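Local coordinates for protein catalase-3 (Neurospora crassa, PDB 4AJ9) that uses heme to break hydrogen peroxide down into water and oxygen, and so probably protects the fungal cell from oxidative damage, at residues S175-F180 and H188-A193; L447-N450 and E456-F459; W192-N197 and I461-F466; F144-I149 and A436-H441. All blocks are in the same frame, centred on the assembly; numbering follows the deposited sequence.

Contact 1: residues S175-F180 and H188-A193; sequences SAWDFF and HTLFWA
L190 pushes its forked end against two aromatic rings of the facing helix, CD1 bearing mainly on F180 and CD2 reaching W177 as well. The nearest approach is L190 CD1 to F180 CE2, 3.5 Å, while L190 CD2 lies 3.8 Å from W177 CZ3. Both rings are met obliquely, and the leucine side chain crosses each aromatic side chain at about a right angle. What brings the fork across is the first torsion of L190: CG stands opposite the backbone N (chi1 180°), and both methyls end up among ring carbons. The rings also touch each other within 175-180, with F180 CD2 3.9 Å above the indole plane of W177, near its rim. The two segments belong to consecutive helices, 174-182 and 187-193, joined by a short turn in the catalase domain; the closest CA atoms, those of F180 and L190, are 7.7 Å apart, so side chains rather than backbones make the contact. Cutting F180 back to an alanine would probably leave L190 CD1 without its nearest partner and open a gap beside the W177 indole. The indole has a polar hold of its own, W177 NE1 giving a hydrogen bond to E467, and V480 of helix 474-487 packs on it. D178 of helix 174-182 accepts hydrogen bonds from backbone N of Y401 and L402 of a second subunit.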
loop_
_atom_site.group_PDB
_atom_site.type_symbol
_atom_site.label_atom_id
_atom_site.label_comp_id
_atom_site.label_asym_id
_atom_site.label_seq_id
_atom_site.Cartn_x
_atom_site.Cartn_y
_atom_site.Cartn_z
ATOM N N SER C 175 16.311 14.139 -24.870
ATOM C CA SER C 175 16.185 14.720 -23.543
ATOM C C SER C 175 17.457 14.509 -22.729
ATOM O O SER C 175 17.857 15.378 -21.949
ATOM C CB SER C 175 14.964 14.157 -22.809
ATOM O OG SER C 175 15.045 12.757 -22.655
ATOM N N ALA C 176 18.090 13.354 -22.916
ATOM C CA ALA C 176 19.280 13.010 -22.140
ATOM C C ALA C 176 20.404 13.983 -22.469
ATOM O O ALA C 176 21.055 14.549 -21.583
ATOM C CB ALA C 176 19.717 11.590 -22.431
ATOM N N TRP C 177 20.644 14.157 -23.761
ATOM C CA TRP C 177 21.737 15.009 -24.225
ATOM C C TRP C 177 21.440 16.503 -24.074
ATOM O O TRP C 177 22.363 17.308 -23.929
ATOM C CB TRP C 177 22.129 14.627 -25.655
ATOM C CG TRP C 177 22.850 13.328 -25.671
ATOM C CD1 TRP C 177 22.295 12.070 -25.606
ATOM C CD2 TRP C 177 24.268 13.143 -25.687
ATOM N NE1 TRP C 177 23.293 11.116 -25.598
ATOM C CE2 TRP C 177 24.510 11.750 -25.651
ATOM C CE3 TRP C 177 25.360 14.019 -25.742
ATOM C CZ2 TRP C 177 25.796 11.219 -25.672
ATOM C CZ3 TRP C 177 26.637 13.487 -25.762
ATOM C CH2 TRP C 177 26.843 12.102 -25.737
ATOM N N ASP C 178 20.154 16.864 -24.093
ATOM C CA ASP C 178 19.715 18.201 -23.680
ATOM C C ASP C 178 20.174 18.443 -22.241
ATOM O O ASP C 178 20.765 19.477 -21.939
ATOM C CB ASP C 178 18.184 18.318 -23.791
ATOM C CG ASP C 178 17.642 19.675 -23.342
ATOM O OD1 ASP C 178 18.400 20.660 -23.291
ATOM O OD2 ASP C 178 16.426 19.759 -23.048
ATOM N N PHE C 179 19.914 17.481 -21.358
ATOM C CA PHE C 179 20.327 17.622 -19.962
ATOM C C PHE C 179 21.847 17.673 -19.785
ATOM O O PHE C 179 22.354 18.504 -19.041
ATOM C CB PHE C 179 19.745 16.516 -19.073
ATOM C CG PHE C 179 20.090 16.684 -17.615
ATOM C CD1 PHE C 179 19.352 17.542 -16.812
ATOM C CD2 PHE C 179 21.163 16.006 -17.055
ATOM C CE1 PHE C 179 19.667 17.721 -15.466
ATOM C CE2 PHE C 179 21.488 16.174 -15.708
ATOM C CZ PHE C 179 20.735 17.036 -14.912
ATOM N N PHE C 180 22.566 16.789 -20.470
ATOM C CA PHE C 180 24.021 16.727 -20.350
ATOM C C PHE C 180 24.652 18.051 -20.746
ATOM O O PHE C 180 25.660 18.474 -20.178
ATOM C CB PHE C 180 24.581 15.622 -21.253
ATOM C CG PHE C 180 24.157 14.233 -20.860
ATOM C CD1 PHE C 180 23.846 13.931 -19.541
ATOM C CD2 PHE C 180 24.082 13.228 -21.810
ATOM C CE1 PHE C 180 23.476 12.643 -19.177
ATOM C CE2 PHE C 180 23.693 11.945 -21.452
ATOM C CZ PHE C 180 23.395 11.657 -20.131
ATOM N N HIS C 188 31.450 14.710 -16.986
ATOM C CA HIS C 188 32.510 13.807 -16.549
ATOM C C HIS C 188 31.992 12.380 -16.535
ATOM O O HIS C 188 32.546 11.500 -17.203
ATOM C CB HIS C 188 33.103 14.219 -15.192
ATOM C CG HIS C 188 34.392 13.523 -14.860
ATOM N ND1 HIS C 188 35.050 13.700 -13.658
ATOM C CD2 HIS C 188 35.141 12.644 -15.570
ATOM C CE1 HIS C 188 36.143 12.957 -13.644
ATOM N NE2 HIS C 188 36.221 12.303 -14.791
ATOM N N THR C 189 30.917 12.144 -15.794
ATOM C CA THR C 189 30.337 10.814 -15.760
ATOM C C THR C 189 29.943 10.377 -17.167
ATOM O O THR C 189 30.071 9.208 -17.516
ATOM C CB THR C 189 29.127 10.739 -14.796
ATOM O OG1 THR C 189 29.551 11.108 -13.482
ATOM C CG2 THR C 189 28.559 9.316 -14.741
ATOM N N LEU C 190 29.495 11.322 -17.992
ATOM C CA LEU C 190 29.137 10.995 -19.363
ATOM C C LEU C 190 30.315 10.341 -20.109
ATOM O O LEU C 190 30.160 9.289 -20.729
ATOM C CB LEU C 190 28.629 12.238 -20.100
ATOM C CG LEU C 190 28.209 12.059 -21.563
ATOM C CD1 LEU C 190 27.044 11.061 -21.721
ATOM C CD2 LEU C 190 27.862 13.411 -22.162
ATOM N N PHE C 191 31.493 10.955 -20.038
ATOM C CA PHE C 191 32.685 10.409 -20.698
ATOM C C PHE C 191 32.999 8.986 -20.225
ATOM O O PHE C 191 33.355 8.114 -21.021
ATOM C CB PHE C 191 33.895 11.339 -20.491
ATOM C CG PHE C 191 34.064 12.366 -21.579
ATOM C CD1 PHE C 191 33.026 13.222 -21.912
ATOM C CD2 PHE C 191 35.249 12.450 -22.293
ATOM C CE1 PHE C 191 33.175 14.149 -22.924
ATOM C CE2 PHE C 191 35.402 13.376 -23.308
ATOM C CZ PHE C 191 34.363 14.223 -23.626
ATOM N N TRP C 192 32.871 8.749 -18.923
ATOM C CA TRP C 192 33.081 7.411 -18.387
ATOM C C TRP C 192 32.039 6.433 -18.947
ATOM O O TRP C 192 32.360 5.286 -19.276
ATOM C CB TRP C 192 32.989 7.412 -16.859
ATOM C CG TRP C 192 34.227 7.923 -16.124
ATOM C CD1 TRP C 192 34.529 9.226 -15.837
ATOM C CD2 TRP C 192 35.294 7.132 -15.561
ATOM N NE1 TRP C 192 35.717 9.294 -15.139
ATOM C CE2 TRP C 192 36.203 8.028 -14.955
ATOM C CE3 TRP C 192 35.559 5.760 -15.498
ATOM C CZ2 TRP C 192 37.363 7.599 -14.307
ATOM C CZ3 TRP C 192 36.721 5.333 -14.864
ATOM C CH2 TRP C 192 37.605 6.253 -14.269
ATOM N N ALA C 193 30.790 6.884 -19.035
ATOM C CA ALA C 193 29.717 6.014 -19.531
ATOM C C ALA C 193 29.892 5.736 -21.028
ATOM O O ALA C 193 29.446 4.705 -21.536
ATOM C CB ALA C 193 28.342 6.640 -19.249
#

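Contact 2: residues L447-N450 and E456-F459; sequences LFFN and EQQF
Segment 447-450 of helix 443-450 faces 456-459 of helix 454-468 with the CA atoms of F449 and Q457 only 6.4 Å apart. Q457 spans this gap and uses both its amide and its aliphatic stem on the one residue F449. Its NE2 donates to F449 O over 2.7 Å, and the bond is nearly straight at 167°. Although the oxygen lies close to the amide plane of Q457, the donor stands 41° above the carbonyl plane of F449, so the bond misses the lone-pair direction. The stem covers one face of the phenyl ring: Q457 CG sits over that face, 3.9 Å from the F449 ring centroid, a CH-pi contact, and CB comes within 3.5 Å of F449 CZ. Ring and amide planes differ by just 8°, and the flat groups are stacked. Two consecutive helices of the catalase-related region are joined here by a short turn, and helix 187-193 packs F191 on F449. The phenyl reaches the second helix because its CG is anti to the backbone N, while Q457 runs extended beyond CG. An alanine in place of Q457 would probably deprive F449 O of this donor and uncover the ring face where the stem lies. Next along, N450 turns its amide to other partners: OD1 accepts from R446 NE, and ND2 donates to the backbone oxygens of H512 and N514.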
loop_
_atom_site.group_PDB
_atom_site.type_symbol
_atom_site.label_atom_id
_atom_site.label_comp_id
_atom_site.label_asym_id
_atom_site.label_seq_id
_atom_site.Cartn_x
_atom_site.Cartn_y
_atom_site.Cartn_z
ATOM N N LEU C 447 41.052 15.289 -18.256
ATOM C CA LEU C 447 41.999 14.391 -17.603
ATOM C C LEU C 447 41.716 12.925 -17.934
ATOM O O LEU C 447 42.632 12.143 -18.204
ATOM C CB LEU C 447 41.966 14.604 -16.081
ATOM C CG LEU C 447 42.844 13.701 -15.211
ATOM C CD1 LEU C 447 44.330 13.939 -15.482
ATOM C CD2 LEU C 447 42.539 13.903 -13.723
ATOM N N PHE C 448 40.441 12.549 -17.893
ATOM C CA PHE C 448 40.057 11.165 -18.129
ATOM C C PHE C 448 40.318 10.764 -19.580
ATOM O O PHE C 448 40.946 9.739 -19.851
ATOM C CB PHE C 448 38.587 10.955 -17.755
ATOM C CG PHE C 448 38.040 9.630 -18.176
ATOM C CD1 PHE C 448 38.358 8.478 -17.468
ATOM C CD2 PHE C 448 37.183 9.538 -19.268
ATOM C CE1 PHE C 448 37.848 7.250 -17.849
ATOM C CE2 PHE C 448 36.666 8.318 -19.657
ATOM C CZ PHE C 448 36.998 7.171 -18.955
ATOM N N PHE C 449 39.858 11.590 -20.508
ATOM C CA PHE C 449 40.079 11.323 -21.921
ATOM C C PHE C 449 41.582 11.214 -22.250
ATOM O O PHE C 449 42.005 10.302 -22.973
ATOM C CB PHE C 449 39.400 12.390 -22.778
ATOM C CG PHE C 449 39.496 12.122 -24.251
ATOM C CD1 PHE C 449 38.592 11.287 -24.875
ATOM C CD2 PHE C 449 40.505 12.698 -25.010
ATOM C CE1 PHE C 449 38.686 11.028 -26.241
ATOM C CE2 PHE C 449 40.604 12.446 -26.372
ATOM C CZ PHE C 449 39.694 11.611 -26.986
ATOM N N ASN C 450 42.387 12.141 -21.727
ATOM C CA ASN C 450 43.836 12.079 -21.922
ATOM C C ASN C 450 44.444 10.768 -21.467
ATOM O O ASN C 450 45.513 10.384 -21.931
ATOM C CB ASN C 450 44.558 13.188 -21.145
ATOM C CG ASN C 450 44.325 14.549 -21.721
ATOM O OD1 ASN C 450 43.853 14.683 -22.846
ATOM N ND2 ASN C 450 44.642 15.585 -20.942
ATOM N N GLU C 456 41.036 3.362 -27.373
ATOM C CA GLU C 456 40.110 3.558 -26.266
ATOM C C GLU C 456 39.456 4.933 -26.367
ATOM O O GLU C 456 38.249 5.072 -26.169
ATOM C CB GLU C 456 40.857 3.421 -24.946
ATOM C CG GLU C 456 39.987 3.063 -23.776
ATOM C CD GLU C 456 40.792 2.597 -22.581
ATOM O OE1 GLU C 456 42.003 2.922 -22.506
ATOM O OE2 GLU C 456 40.207 1.907 -21.721
ATOM N N GLN C 457 40.257 5.949 -26.684
ATOM C CA GLN C 457 39.725 7.290 -26.934
ATOM C C GLN C 457 38.774 7.250 -28.122
ATOM O O GLN C 457 37.753 7.945 -28.151
ATOM C CB GLN C 457 40.862 8.280 -27.211
ATOM C CG GLN C 457 41.744 8.590 -26.009
ATOM C CD GLN C 457 42.848 9.583 -26.355
ATOM O OE1 GLN C 457 43.266 9.666 -27.505
ATOM N NE2 GLN C 457 43.310 10.350 -25.365
ATOM N N GLN C 458 39.105 6.424 -29.106
ATOM C CA GLN C 458 38.262 6.327 -30.289
ATOM C C GLN C 458 36.899 5.733 -29.923
ATOM O O GLN C 458 35.879 6.152 -30.456
ATOM C CB GLN C 458 38.942 5.509 -31.394
ATOM C CG GLN C 458 38.190 5.536 -32.729
ATOM C CD GLN C 458 38.171 6.905 -33.372
ATOM O OE1 GLN C 458 39.211 7.428 -33.781
ATOM N NE2 GLN C 458 36.986 7.487 -33.485
ATOM N N PHE C 459 36.887 4.767 -29.004
ATOM C CA PHE C 459 35.634 4.155 -28.563
ATOM C C PHE C 459 34.718 5.197 -27.928
ATOM O O PHE C 459 33.512 5.219 -28.185
ATOM C CB PHE C 459 35.890 3.015 -27.580
ATOM C CG PHE C 459 36.441 1.768 -28.217
ATOM C CD1 PHE C 459 36.154 1.464 -29.530
ATOM C CD2 PHE C 459 37.235 0.896 -27.491
ATOM C CE1 PHE C 459 36.649 0.311 -30.107
ATOM C CE2 PHE C 459 37.735 -0.250 -28.065
ATOM C CZ PHE C 459 37.435 -0.542 -29.374
#

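Contact 3: residues W192-N197 and I461-F466; sequences WAMSGN and INAIRF
M194 CG stands anti to the carbonyl carbon (chi1 -63°), and bends at chi2 and chi3 turn the chain so that CG and SD both meet helix 454-468. There CG rests 3.7 Å from I464 CG1, and SD lies 3.8 Å from A463 CB. I464 supplies the CG1 branch because that branch stands opposite its carbonyl carbon (chi1 -61°), and the two side chains cross at about a right angle. A463 adds a methyl that M194 meets twice, through SD and through its carbonyl O, which is 3.5 Å from A463 CB. With so small a residue at this point the backbones come near, the CA atoms of M194 and A463 being 5.6 Å apart. Segment 192-197 is also tied internally. S195 OG donates to W192 O over 2.6 Å and accepts from N197 N, the latter bond forming an ST turn; W192 O also receives S195 N, so two donors grip one carbonyl. On the far helix R465 extends away to a salt bridge with D677, and I464 packs on V495 of helix 489-499. Segments more than 260 residues apart thus join the catalase domain to the helical catalase-related region. Since no hydrogen bond crosses between these segments, the contact rests on van der Waals packing, and so probably depends on how closely the methionine fits against the alanine and isoleucine.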
loop_
_atom_site.group_PDB
_atom_site.type_symbol
_atom_site.label_atom_id
_atom_site.label_comp_id
_atom_site.label_asym_id
_atom_site.label_seq_id
_atom_site.Cartn_x
_atom_site.Cartn_y
_atom_site.Cartn_z
ATOM N N TRP C 192 32.871 8.749 -18.923
ATOM C CA TRP C 192 33.081 7.411 -18.387
ATOM C C TRP C 192 32.039 6.433 -18.947
ATOM O O TRP C 192 32.360 5.286 -19.276
ATOM C CB TRP C 192 32.989 7.412 -16.859
ATOM C CG TRP C 192 34.227 7.923 -16.124
ATOM C CD1 TRP C 192 34.529 9.226 -15.837
ATOM C CD2 TRP C 192 35.294 7.132 -15.561
ATOM N NE1 TRP C 192 35.717 9.294 -15.139
ATOM C CE2 TRP C 192 36.203 8.028 -14.955
ATOM C CE3 TRP C 192 35.559 5.760 -15.498
ATOM C CZ2 TRP C 192 37.363 7.599 -14.307
ATOM C CZ3 TRP C 192 36.721 5.333 -14.864
ATOM C CH2 TRP C 192 37.605 6.253 -14.269
ATOM N N ALA C 193 30.790 6.884 -19.035
ATOM C CA ALA C 193 29.717 6.014 -19.531
ATOM C C ALA C 193 29.892 5.736 -21.028
ATOM O O ALA C 193 29.446 4.705 -21.536
ATOM C CB ALA C 193 28.342 6.640 -19.249
ATOM N N MET C 194 30.543 6.666 -21.728
ATOM C CA MET C 194 30.855 6.490 -23.150
ATOM C C MET C 194 32.119 5.658 -23.370
ATOM O O MET C 194 32.463 5.348 -24.506
ATOM C CB MET C 194 31.007 7.845 -23.849
ATOM C CG MET C 194 29.749 8.703 -23.851
ATOM S SD MET C 194 28.404 7.928 -24.783
ATOM C CE MET C 194 27.158 7.740 -23.499
ATOM N N SER C 195 32.807 5.294 -22.285
ATOM C CA SER C 195 33.986 4.441 -22.385
ATOM C C SER C 195 33.599 2.985 -22.143
ATOM O O SER C 195 32.404 2.640 -22.136
ATOM C CB SER C 195 35.063 4.882 -21.383
ATOM O OG SER C 195 34.743 4.443 -20.065
ATOM N N GLY C 196 34.596 2.124 -21.956
ATOM C CA GLY C 196 34.321 0.725 -21.676
ATOM C C GLY C 196 33.541 0.528 -20.386
ATOM O O GLY C 196 32.884 -0.491 -20.194
ATOM N N ASN C 197 33.614 1.500 -19.479
ATOM C CA ASN C 197 32.863 1.385 -18.231
ATOM C C ASN C 197 31.361 1.272 -18.509
ATOM O O ASN C 197 30.608 0.744 -17.696
ATOM C CB ASN C 197 33.130 2.580 -17.310
ATOM C CG ASN C 197 34.501 2.517 -16.655
ATOM O OD1 ASN C 197 35.527 2.567 -17.332
ATOM N ND2 ASN C 197 34.520 2.406 -15.333
ATOM N N ILE C 461 34.767 8.491 -28.470
ATOM C CA ILE C 461 34.294 9.383 -29.524
ATOM C C ILE C 461 33.188 8.734 -30.366
ATOM O O ILE C 461 32.188 9.369 -30.704
ATOM C CB ILE C 461 35.468 9.816 -30.435
ATOM C CG1 ILE C 461 36.223 10.979 -29.792
ATOM C CG2 ILE C 461 34.961 10.222 -31.817
ATOM C CD1 ILE C 461 37.625 11.161 -30.329
ATOM N N ASN C 462 33.395 7.470 -30.719
ATOM C CA ASN C 462 32.428 6.726 -31.513
ATOM C C ASN C 462 31.114 6.484 -30.776
ATOM O O ASN C 462 30.057 6.434 -31.392
ATOM C CB ASN C 462 33.027 5.403 -31.999
ATOM C CG ASN C 462 34.042 5.604 -33.112
ATOM O OD1 ASN C 462 34.179 6.708 -33.649
ATOM N ND2 ASN C 462 34.738 4.543 -33.473
ATOM N N ALA C 463 31.189 6.317 -29.461
ATOM C CA ALA C 463 29.982 6.174 -28.659
ATOM C C ALA C 463 29.220 7.500 -28.658
ATOM O O ALA C 463 27.996 7.539 -28.817
ATOM C CB ALA C 463 30.332 5.733 -27.238
ATOM N N ILE C 464 29.948 8.600 -28.493
ATOM C CA ILE C 464 29.318 9.919 -28.533
ATOM C C ILE C 464 28.718 10.186 -29.907
ATOM O O ILE C 464 27.602 10.702 -30.014
ATOM C CB ILE C 464 30.305 11.042 -28.162
ATOM C CG1 ILE C 464 30.833 10.835 -26.732
ATOM C CG2 ILE C 464 29.630 12.409 -28.308
ATOM C CD1 ILE C 464 31.972 11.816 -26.326
ATOM N N ARG C 465 29.455 9.828 -30.961
ATOM C CA ARG C 465 28.922 9.936 -32.324
ATOM C C ARG C 465 27.630 9.135 -32.480
ATOM O O ARG C 465 26.642 9.622 -33.032
ATOM C CB ARG C 465 29.942 9.423 -33.357
ATOM C CG ARG C 465 31.138 10.333 -33.594
ATOM C CD ARG C 465 32.202 9.609 -34.452
ATOM N NE ARG C 465 33.210 10.519 -34.997
ATOM C CZ ARG C 465 34.342 10.128 -35.581
ATOM N NH1 ARG C 465 34.645 8.836 -35.679
ATOM N NH2 ARG C 465 35.184 11.038 -36.060
ATOM N N PHE C 466 27.644 7.890 -32.017
ATOM C CA PHE C 466 26.460 7.040 -32.153
ATOM C C PHE C 466 25.268 7.698 -31.443
ATOM O O PHE C 466 24.226 7.947 -32.056
ATOM C CB PHE C 466 26.740 5.636 -31.595
ATOM C CG PHE C 466 25.510 4.771 -31.458
ATOM C CD1 PHE C 466 24.748 4.812 -30.300
ATOM C CD2 PHE C 466 25.127 3.905 -32.482
ATOM C CE1 PHE C 466 23.611 4.018 -30.159
ATOM C CE2 PHE C 466 23.989 3.102 -32.353
ATOM C CZ PHE C 466 23.231 3.157 -31.185
#

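Contact 4: residues F144-I149 and A436-H441; sequences FIQDAI and ATFDDH
Q146 and F438 slide past each other in opposite directions, with the amide plane turned 54° from the phenyl plane. Lying alongside the ring, the glutamine carries its amide to the backbone behind it, where NE2 donates to F438 O over 2.9 Å. The bond is almost straight at 175°, with the oxygen in the amide plane and the donor on a lone pair in the carbonyl plane. The chain gets there by running extended beyond CG, and its CB lies 3.8 Å from F438 CD2. On the amide's other branch, OE1 comes up to the edge of the H441 imidazole, 3.5 Å from CE1 and near the ring plane, while the two planes stand 67° apart. Loop thus meets loop: 144-149, between strand 131-138 of the catalase barrel and helix 151-158, is joined to the connection leading into helix 443-450. Further along the first loop A148 touches the heme, and D147 OD1 accepts from I149 N in an Asx turn. D147 OD2 also forms a salt bridge with K33 of a third subunit. Weak hydrogen bonds to D292 and T294 give Q146 NE2 additional partners.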
loop_
_atom_site.group_PDB
_atom_site.type_symbol
_atom_site.label_atom_id
_atom_site.label_comp_id
_atom_site.label_asym_id
_atom_site.label_seq_id
_atom_site.Cartn_x
_atom_site.Cartn_y
_atom_site.Cartn_z
ATOM N N PHE C 144 26.983 12.382 -12.045
ATOM C CA PHE C 144 26.584 13.425 -13.000
ATOM C C PHE C 144 26.351 14.804 -12.405
ATOM O O PHE C 144 26.537 15.822 -13.082
ATOM C CB PHE C 144 25.277 13.053 -13.715
ATOM C CG PHE C 144 25.376 11.848 -14.606
ATOM C CD1 PHE C 144 25.887 11.955 -15.898
ATOM C CD2 PHE C 144 24.917 10.620 -14.175
ATOM C CE1 PHE C 144 25.945 10.841 -16.733
ATOM C CE2 PHE C 144 24.974 9.500 -15.003
ATOM C CZ PHE C 144 25.484 9.613 -16.279
ATOM N N ILE C 145 25.894 14.847 -11.163
ATOM C CA ILE C 145 25.385 16.096 -10.612
ATOM C C ILE C 145 25.959 16.319 -9.234
ATOM O O ILE C 145 26.440 15.384 -8.610
ATOM C CB ILE C 145 23.852 16.097 -10.528
ATOM C CG1 ILE C 145 23.382 14.855 -9.762
ATOM C CG2 ILE C 145 23.238 16.130 -11.945
ATOM C CD1 ILE C 145 21.930 14.845 -9.417
ATOM N N GLN C 146 25.903 17.564 -8.774
ATOM C CA GLN C 146 26.619 17.979 -7.566
ATOM C C GLN C 146 25.688 18.214 -6.381
ATOM O O GLN C 146 26.135 18.480 -5.279
ATOM C CB GLN C 146 27.420 19.256 -7.848
ATOM C CG GLN C 146 28.395 19.122 -9.007
ATOM C CD GLN C 146 29.164 20.396 -9.283
ATOM O OE1 GLN C 146 28.573 21.452 -9.520
ATOM N NE2 GLN C 146 30.493 20.305 -9.255
ATOM N N ASP C 147 24.389 18.117 -6.613
ATOM C CA ASP C 147 23.432 18.342 -5.542
ATOM C C ASP C 147 22.266 17.361 -5.718
ATOM O O ASP C 147 21.691 17.266 -6.793
ATOM C CB ASP C 147 22.959 19.799 -5.573
ATOM C CG ASP C 147 22.123 20.184 -4.354
ATOM O OD1 ASP C 147 21.229 19.399 -3.945
ATOM O OD2 ASP C 147 22.364 21.288 -3.804
ATOM N N ALA C 148 21.938 16.635 -4.651
ATOM C CA ALA C 148 20.913 15.600 -4.686
ATOM C C ALA C 148 19.554 16.082 -5.189
ATOM O O ALA C 148 18.765 15.296 -5.701
ATOM C CB ALA C 148 20.758 14.988 -3.304
ATOM N N ILE C 149 19.271 17.371 -5.025
ATOM C CA ILE C 149 17.964 17.904 -5.386
ATOM C C ILE C 149 17.744 17.831 -6.901
ATOM O O ILE C 149 16.621 17.928 -7.370
ATOM C CB ILE C 149 17.787 19.363 -4.877
ATOM C CG1 ILE C 149 16.315 19.772 -4.900
ATOM C CG2 ILE C 149 18.644 20.339 -5.698
ATOM C CD1 ILE C 149 16.001 21.014 -4.040
ATOM N N ALA C 436 31.554 27.855 -4.763
ATOM C CA ALA C 436 32.236 28.199 -6.003
ATOM C C ALA C 436 33.362 27.202 -6.300
ATOM O O ALA C 436 33.808 27.091 -7.440
ATOM C CB ALA C 436 32.773 29.626 -5.952
ATOM N N THR C 437 33.802 26.467 -5.277
ATOM C CA THR C 437 34.851 25.458 -5.448
ATOM C C THR C 437 34.393 24.309 -6.349
ATOM O O THR C 437 35.205 23.485 -6.773
ATOM C CB THR C 437 35.331 24.864 -4.091
ATOM O OG1 THR C 437 34.224 24.269 -3.391
ATOM C CG2 THR C 437 35.957 25.940 -3.215
ATOM N N PHE C 438 33.091 24.263 -6.629
ATOM C CA PHE C 438 32.483 23.197 -7.420
ATOM C C PHE C 438 32.432 23.576 -8.907
ATOM O O PHE C 438 32.003 22.776 -9.735
ATOM C CB PHE C 438 31.045 22.920 -6.918
ATOM C CG PHE C 438 30.960 22.008 -5.703
ATOM C CD1 PHE C 438 31.868 22.112 -4.654
ATOM C CD2 PHE C 438 29.950 21.053 -5.611
ATOM C CE1 PHE C 438 31.777 21.274 -3.543
ATOM C CE2 PHE C 438 29.853 20.213 -4.506
ATOM C CZ PHE C 438 30.764 20.318 -3.468
ATOM N N ASP C 439 32.890 24.787 -9.238
ATOM C CA ASP C 439 32.636 25.405 -10.548
ATOM C C ASP C 439 33.239 24.750 -11.805
ATOM O O ASP C 439 32.743 24.977 -12.909
ATOM C CB ASP C 439 33.041 26.887 -10.525
ATOM C CG ASP C 439 32.015 27.767 -9.832
ATOM O OD1 ASP C 439 30.956 27.240 -9.435
ATOM O OD2 ASP C 439 32.263 28.990 -9.701
ATOM N N ASP C 440 34.305 23.969 -11.654
ATOM C CA ASP C 440 35.034 23.453 -12.819
ATOM C C ASP C 440 34.456 22.134 -13.331
ATOM O O ASP C 440 34.563 21.110 -12.667
ATOM C CB ASP C 440 36.525 23.291 -12.489
ATOM C CG ASP C 440 37.353 22.822 -13.682
ATOM O OD1 ASP C 440 36.855 22.020 -14.501
ATOM O OD2 ASP C 440 38.521 23.251 -13.793
ATOM N N HIS C 441 33.876 22.159 -14.529
ATOM C CA HIS C 441 33.171 20.988 -15.044
ATOM C C HIS C 441 33.879 20.265 -16.182
ATOM O O HIS C 441 33.367 19.261 -16.684
ATOM C CB HIS C 441 31.768 21.389 -15.505
ATOM C CG HIS C 441 30.990 22.144 -14.477
ATOM N ND1 HIS C 441 30.774 21.659 -13.205
ATOM C CD2 HIS C 441 30.368 23.346 -14.535
ATOM C CE1 HIS C 441 30.049 22.529 -12.521
ATOM N NE2 HIS C 441 29.791 23.562 -13.306
#

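How the contacts relate
Contacts 1 and 3 are buried and carry no hydrogen bond between their segments, and both draw on helix 187-193; they meet where W177 CH2 lies 3.8 Å from I464 CG2. Contact 2 is partly buried and combines a hydrogen bond with ring packing, sharing helix 454-468 with contact 3. F448, on its first segment, packs on W192, which contacts 1 and 3 share, CD1 being 3.3 Å from W192 CE2. Contact 4, buried apart from the partly exposed H441, also relies on a glutamine amide and a backbone carbonyl, but between loops. It reaches contact 1 through F144, which packs on F180. Contacts 3 and 4 each bridge the two family regions and border the third subunit.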